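Local coordinates for hypothetical protein ST1066 (Sulfolobus tokodaii, PDB 2PJZ) that probably binds and hydrolyses ATP as the nucleotide-binding subunit of an ABC transporter, perhaps one that carries cobalt, at residues A[105-110]-A[144-149]; A[137-142]-A[165-170]. One frame throughout, in Å; residues are numbered along the deposited sequence. Where two conformers were deposited one is given.

Interaction 1: A[105-110]-A[144-149]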
loop_
_atom_site.group_PDB
_atom_site.type_symbol
_atom_site.label_atom_id
_atom_site.label_comp_id
_atom_site.label_asym_id
_atom_site.label_seq_id
_atom_site.Cartn_x
_atom_site.Cartn_y
_atom_site.Cartn_z
ATOM N N ARG A 105 -4.541 -5.372 -22.888
ATOM C CA ARG A 105 -3.436 -6.316 -23.080
ATOM C C ARG A 105 -2.191 -5.618 -23.590
ATOM O O ARG A 105 -1.102 -5.919 -23.129
ATOM C CB ARG A 105 -3.829 -7.455 -24.032
ATOM C CG ARG A 105 -2.675 -8.442 -24.326
ATOM C CD ARG A 105 -3.159 -9.580 -25.217
ATOM N NE ARG A 105 -3.947 -10.554 -24.459
ATOM C CZ ARG A 105 -3.442 -11.605 -23.824
ATOM N NH1 ARG A 105 -2.133 -11.818 -23.819
ATOM N NH2 ARG A 105 -4.243 -12.428 -23.158
ATOM N N ASP A 106 -2.348 -4.684 -24.535
ATOM C CA ASP A 106 -1.193 -3.990 -25.115
ATOM C C ASP A 106 -0.435 -3.207 -24.042
ATOM O O ASP A 106 0.798 -3.217 -24.006
ATOM C CB ASP A 106 -1.628 -3.036 -26.244
ATOM C CG ASP A 106 -1.806 -3.747 -27.608
ATOM O OD1 ASP A 106 -1.664 -4.978 -27.709
ATOM O OD2 ASP A 106 -2.097 -3.041 -28.595
ATOM N N LEU A 107 -1.178 -2.510 -23.175
ATOM C CA LEU A 107 -0.567 -1.739 -22.083
ATOM C C LEU A 107 0.139 -2.692 -21.131
ATOM O O LEU A 107 1.259 -2.416 -20.722
ATOM C CB LEU A 107 -1.601 -0.898 -21.302
ATOM C CG LEU A 107 -1.113 -0.089 -20.089
ATOM C CD1 LEU A 107 0.079 0.785 -20.463
ATOM C CD2 LEU A 107 -2.230 0.780 -19.466
ATOM N N PHE A 108 -0.514 -3.794 -20.780
ATOM C CA PHE A 108 0.148 -4.814 -19.944
ATOM C C PHE A 108 1.484 -5.313 -20.552
ATOM O O PHE A 108 2.489 -5.470 -19.848
ATOM C CB PHE A 108 -0.783 -5.995 -19.681
ATOM C CG PHE A 108 -0.157 -7.095 -18.864
ATOM C CD1 PHE A 108 0.011 -6.953 -17.478
ATOM C CD2 PHE A 108 0.267 -8.274 -19.483
ATOM C CE1 PHE A 108 0.613 -7.954 -16.730
ATOM C CE2 PHE A 108 0.860 -9.293 -18.742
ATOM C CZ PHE A 108 1.037 -9.138 -17.362
ATOM N N LEU A 109 1.461 -5.604 -21.849
ATOM C CA LEU A 109 2.665 -6.073 -22.545
ATOM C C LEU A 109 3.735 -5.010 -22.584
ATOM O O LEU A 109 4.931 -5.313 -22.458
ATOM C CB LEU A 109 2.313 -6.577 -23.954
ATOM C CG LEU A 109 1.429 -7.830 -24.045
ATOM C CD1 LEU A 109 1.169 -8.265 -25.503
ATOM C CD2 LEU A 109 1.997 -9.002 -23.239
ATOM N N GLU A 110 3.316 -3.757 -22.744
ATOM C CA GLU A 110 4.223 -2.606 -22.695
ATOM C C GLU A 110 4.953 -2.503 -21.340
ATOM O O GLU A 110 6.168 -2.280 -21.293
ATOM C CB GLU A 110 3.445 -1.326 -23.035
ATOM C CG GLU A 110 4.131 -0.023 -22.682
ATOM C CD GLU A 110 3.218 1.196 -22.812
ATOM O OE1 GLU A 110 2.319 1.179 -23.682
ATOM O OE2 GLU A 110 3.394 2.162 -22.023
ATOM N N ALA A 144 -2.799 -2.091 -15.523
ATOM C CA ALA A 144 -3.077 -2.123 -16.968
ATOM C C ALA A 144 -4.565 -2.016 -17.290
ATOM O O ALA A 144 -4.942 -1.809 -18.436
ATOM C CB ALA A 144 -2.464 -3.347 -17.612
ATOM N N SER A 145 -5.421 -2.127 -16.276
ATOM C CA SER A 145 -6.819 -1.766 -16.450
ATOM C C SER A 145 -7.138 -0.274 -16.284
ATOM O O SER A 145 -8.323 0.117 -16.310
ATOM C CB SER A 145 -7.717 -2.605 -15.529
ATOM O OG SER A 145 -7.394 -2.356 -14.180
ATOM N N GLN A 146 -6.110 0.549 -16.085
ATOM C CA GLN A 146 -6.301 1.972 -15.866
ATOM C C GLN A 146 -7.379 2.233 -14.774
ATOM O O GLN A 146 -8.373 2.951 -15.002
ATOM C CB GLN A 146 -6.657 2.672 -17.184
ATOM C CG GLN A 146 -5.504 2.585 -18.173
ATOM C CD GLN A 146 -5.540 3.655 -19.247
ATOM O OE1 GLN A 146 -5.845 3.358 -20.402
ATOM N NE2 GLN A 146 -5.220 4.890 -18.881
ATOM N N PRO A 147 -7.158 1.673 -13.572
ATOM C CA PRO A 147 -8.122 1.827 -12.488
ATOM C C PRO A 147 -8.225 3.276 -12.082
ATOM O O PRO A 147 -7.225 4.039 -12.148
ATOM C CB PRO A 147 -7.473 1.036 -11.322
ATOM C CG PRO A 147 -5.982 1.068 -11.621
ATOM C CD PRO A 147 -5.931 0.968 -13.138
ATOM N N GLU A 148 -9.414 3.687 -11.668
ATOM C CA GLU A 148 -9.534 4.963 -10.984
ATOM C C GLU A 148 -9.019 4.886 -9.538
ATOM O O GLU A 148 -8.580 5.885 -8.972
ATOM C CB GLU A 148 -10.995 5.416 -10.956
ATOM C CG GLU A 148 -11.592 5.716 -12.341
ATOM C CD GLU A 148 -10.866 6.788 -13.136
ATOM O OE1 GLU A 148 -10.108 7.624 -12.560
ATOM O OE2 GLU A 148 -11.075 6.782 -14.372
ATOM N N ILE A 149 -9.104 3.697 -8.941
ATOM C CA ILE A 149 -8.805 3.541 -7.517
ATOM C C ILE A 149 -7.990 2.271 -7.408
ATOM O O ILE A 149 -8.396 1.258 -7.916
ATOM C CB ILE A 149 -10.117 3.392 -6.666
ATOM C CG1 ILE A 149 -11.068 4.576 -6.957
ATOM C CG2 ILE A 149 -9.768 3.297 -5.140
ATOM C CD1 ILE A 149 -12.453 4.509 -6.134
#
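F108 and A144 bring their CA atoms to 5.1 Å, the nearest pair of CA atoms between 105-110 and 144-149. Both pieces belong to the ABC-type ATPase fold: helix 105-114 is part of its helical region, while 144-149 leads from the helix that begins within the family's LSAGQ signature motif into strand 149-153, the Walker B strand of such proteins. An alanine suits so close an approach, because its single methyl can settle directly against the helix backbone. A144 CB lies 3.7 Å from F108 N and 3.8 Å from F108 CB, and meets the phenyl ring at an edge near its plane, not over a face. With CG anti to the backbone N (chi1 178°), F108 carries its ring onward, away from segment 144-149, onto S140 and L141 of helix 131-144 and V90 and V94 of helix 90-100. L107, one residue earlier, sets its CG 4.3 Å from A144 CB, a branched apolar side chain suited to its buried place beside Y174. The backbones of A144 and D104 are hydrogen-bonded, and the carboxylate atom OD2 of D104 accepts from L107 N at the start of the helix. Q146 adopts positive phi (49°) as the chain leaves helical geometry. Its long side chain, though exposed, brings an aliphatic section back toward the helix and also touches Y174. One branch of L107 joins these pieces, with CD2 3.9 Å from A144 O and 4.0 Å from Q146 CG.

Interaction 2: A[137-142]-A[165-170]; sequences VRTSLA and HVISRY
I167 of helix 161-173 pushes its longer branch against T139 and S140 of helix 131-144, a buried helix-to-helix contact in the ABC ATPase domain. The methyl T139 CG2 lies 3.7 Å from I167 CG1 and 3.8 Å from I167 CD1, the two side chains crossing obliquely. I167 CD1 also comes to 3.9 Å from S140 OG, an apolar approach to a hydroxyl. S140 and T139 are short, so the isoleucine branch spans most of the distance, 7.9 Å between the CA atoms of S140 and I167. In T139, CG2 stands anti to the backbone N, turning the methyl to I167, while OG1 stands anti to the carbonyl carbon (chi1 -62°). There OG1 is hydrogen-bonded to V135 O, one helical turn back, and to N79 ND2, which fixes the side chain's rotation. S140 OG likewise bonds to L136 O, and I167 also touches L136. Farther out, S140 and V166 both touch L115. The polar oxygens are thus satisfied by partners other than I167, so the contact between the helices rests on van der Waals contact of methyl and methylene groups with each other and with the flank of a hydroxyl already bonded to L136 O.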
loop_
_atom_site.group_PDB
_atom_site.type_symbol
_atom_site.label_atom_id
_atom_site.label_comp_id
_atom_site.label_asym_id
_atom_site.label_seq_id
_atom_site.Cartn_x
_atom_site.Cartn_y
_atom_site.Cartn_z
ATOM N N VAL A 137 4.447 -8.576 -11.849
ATOM C CA VAL A 137 3.327 -9.014 -12.714
ATOM C C VAL A 137 1.967 -8.578 -12.113
ATOM O O VAL A 137 1.103 -8.012 -12.825
ATOM C CB VAL A 137 3.390 -10.536 -12.995
ATOM C CG1 VAL A 137 2.075 -11.081 -13.605
ATOM C CG2 VAL A 137 4.589 -10.845 -13.918
ATOM N N ARG A 138 1.799 -8.794 -10.803
ATOM C CA ARG A 138 0.533 -8.437 -10.141
ATOM C C ARG A 138 0.266 -6.919 -10.127
ATOM O O ARG A 138 -0.875 -6.459 -10.349
ATOM C CB ARG A 138 0.500 -9.031 -8.714
ATOM C CG ARG A 138 0.212 -10.551 -8.717
ATOM C CD ARG A 138 0.152 -11.129 -7.275
ATOM N NE ARG A 138 1.483 -11.295 -6.672
ATOM C CZ ARG A 138 1.987 -10.531 -5.704
ATOM N NH1 ARG A 138 1.289 -9.526 -5.165
ATOM N NH2 ARG A 138 3.207 -10.792 -5.245
ATOM N N THR A 139 1.305 -6.132 -9.885
ATOM C CA THR A 139 1.166 -4.670 -9.970
ATOM C C THR A 139 0.828 -4.237 -11.414
ATOM O O THR A 139 -0.047 -3.388 -11.644
ATOM C CB THR A 139 2.414 -3.944 -9.414
ATOM O OG1 THR A 139 2.573 -4.268 -8.025
ATOM C CG2 THR A 139 2.254 -2.419 -9.527
ATOM N N SER A 140 1.487 -4.855 -12.387
ATOM C CA SER A 140 1.231 -4.558 -13.787
ATOM C C SER A 140 -0.212 -4.929 -14.166
ATOM O O SER A 140 -0.903 -4.151 -14.825
ATOM C CB SER A 140 2.262 -5.280 -14.680
ATOM O OG SER A 140 3.552 -4.768 -14.439
ATOM N N LEU A 141 -0.679 -6.095 -13.739
ATOM C CA LEU A 141 -2.101 -6.460 -13.943
ATOM C C LEU A 141 -3.076 -5.421 -13.327
ATOM O O LEU A 141 -4.081 -5.034 -13.955
ATOM C CB LEU A 141 -2.382 -7.840 -13.345
ATOM C CG LEU A 141 -1.780 -9.049 -14.083
ATOM C CD1 LEU A 141 -1.762 -10.240 -13.147
ATOM C CD2 LEU A 141 -2.557 -9.392 -15.376
ATOM N N ALA A 142 -2.787 -5.006 -12.099
ATOM C CA ALA A 142 -3.629 -4.001 -11.431
ATOM C C ALA A 142 -3.685 -2.693 -12.258
ATOM O O ALA A 142 -4.755 -2.110 -12.438
ATOM C CB ALA A 142 -3.129 -3.732 -10.029
ATOM N N HIS A 165 12.291 1.424 -10.152
ATOM C CA HIS A 165 12.136 2.683 -10.854
ATOM C C HIS A 165 11.173 2.612 -12.013
ATOM O O HIS A 165 10.390 3.547 -12.228
ATOM C CB HIS A 165 13.509 3.201 -11.293
ATOM C CG HIS A 165 14.217 3.928 -10.199
ATOM N ND1 HIS A 165 14.788 3.273 -9.128
ATOM C CD2 HIS A 165 14.357 5.251 -9.954
ATOM C CE1 HIS A 165 15.297 4.162 -8.296
ATOM N NE2 HIS A 165 15.033 5.370 -8.764
ATOM N N VAL A 166 11.216 1.514 -12.756
ATOM C CA VAL A 166 10.282 1.291 -13.857
ATOM C C VAL A 166 8.826 1.177 -13.341
ATOM O O VAL A 166 7.927 1.878 -13.835
ATOM C CB VAL A 166 10.692 0.072 -14.718
ATOM C CG1 VAL A 166 9.619 -0.240 -15.746
ATOM C CG2 VAL A 166 12.018 0.374 -15.451
ATOM N N ILE A 167 8.609 0.342 -12.327
ATOM C CA ILE A 167 7.249 0.146 -11.809
ATOM C C ILE A 167 6.718 1.416 -11.115
ATOM O O ILE A 167 5.537 1.696 -11.169
ATOM C CB ILE A 167 7.135 -1.128 -10.915
ATOM C CG1 ILE A 167 5.673 -1.607 -10.810
ATOM C CG2 ILE A 167 7.738 -0.889 -9.529
ATOM C CD1 ILE A 167 5.068 -2.057 -12.102
ATOM N N SER A 168 7.606 2.192 -10.498
ATOM C CA SER A 168 7.229 3.443 -9.844
ATOM C C SER A 168 6.687 4.437 -10.863
ATOM O O SER A 168 5.739 5.153 -10.582
ATOM C CB SER A 168 8.410 4.052 -9.093
ATOM O OG SER A 168 8.021 5.199 -8.364
ATOM N N ARG A 169 7.299 4.470 -12.043
ATOM C CA ARG A 169 6.838 5.332 -13.128
ATOM C C ARG A 169 5.395 4.962 -13.497
ATOM O O ARG A 169 4.551 5.838 -13.671
ATOM C CB ARG A 169 7.822 5.311 -14.336
ATOM C CG ARG A 169 9.141 6.120 -14.003
ATOM C CD ARG A 169 10.440 5.949 -14.920
ATOM N NE ARG A 169 11.591 6.621 -14.251
ATOM C CZ ARG A 169 12.796 6.077 -13.985
ATOM N NH1 ARG A 169 13.093 4.845 -14.398
ATOM N NH2 ARG A 169 13.728 6.783 -13.326
ATOM N N TYR A 170 5.088 3.668 -13.546
ATOM C CA TYR A 170 3.709 3.243 -13.875
ATOM C C TYR A 170 2.713 3.486 -12.733
ATOM O O TYR A 170 1.551 3.822 -12.970
ATOM C CB TYR A 170 3.699 1.777 -14.288
ATOM C CG TYR A 170 4.254 1.555 -15.671
ATOM C CD1 TYR A 170 3.647 2.134 -16.782
ATOM C CD2 TYR A 170 5.370 0.743 -15.869
ATOM C CE1 TYR A 170 4.149 1.930 -18.058
ATOM C CE2 TYR A 170 5.884 0.533 -17.146
ATOM C CZ TYR A 170 5.273 1.129 -18.226
ATOM O OH TYR A 170 5.785 0.901 -19.484
#

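Overall arrangement
From the N terminus the segments come in the order 105-110, 137-142, 144-149, 165-170, so the two contacts cross instead of nesting. Interaction 1 closes a loop of 33 residues that contains most of helix 131-144; before that loop is complete, 137-142 has begun the 22-residue loop of interaction 2, which takes in strand 149-153. Their centres lie 9 Å apart and they touch, for instance at P147 CD and A142 O. Helix 131-144 packs against both helix 105-114 and helix 161-173, which also meet each other through Y170. Helix 161-173 is the crossover helix connecting the parallel strands 149-153 and 177-182, so together the contacts tie the helical region to the mixed-sheet ATPase core.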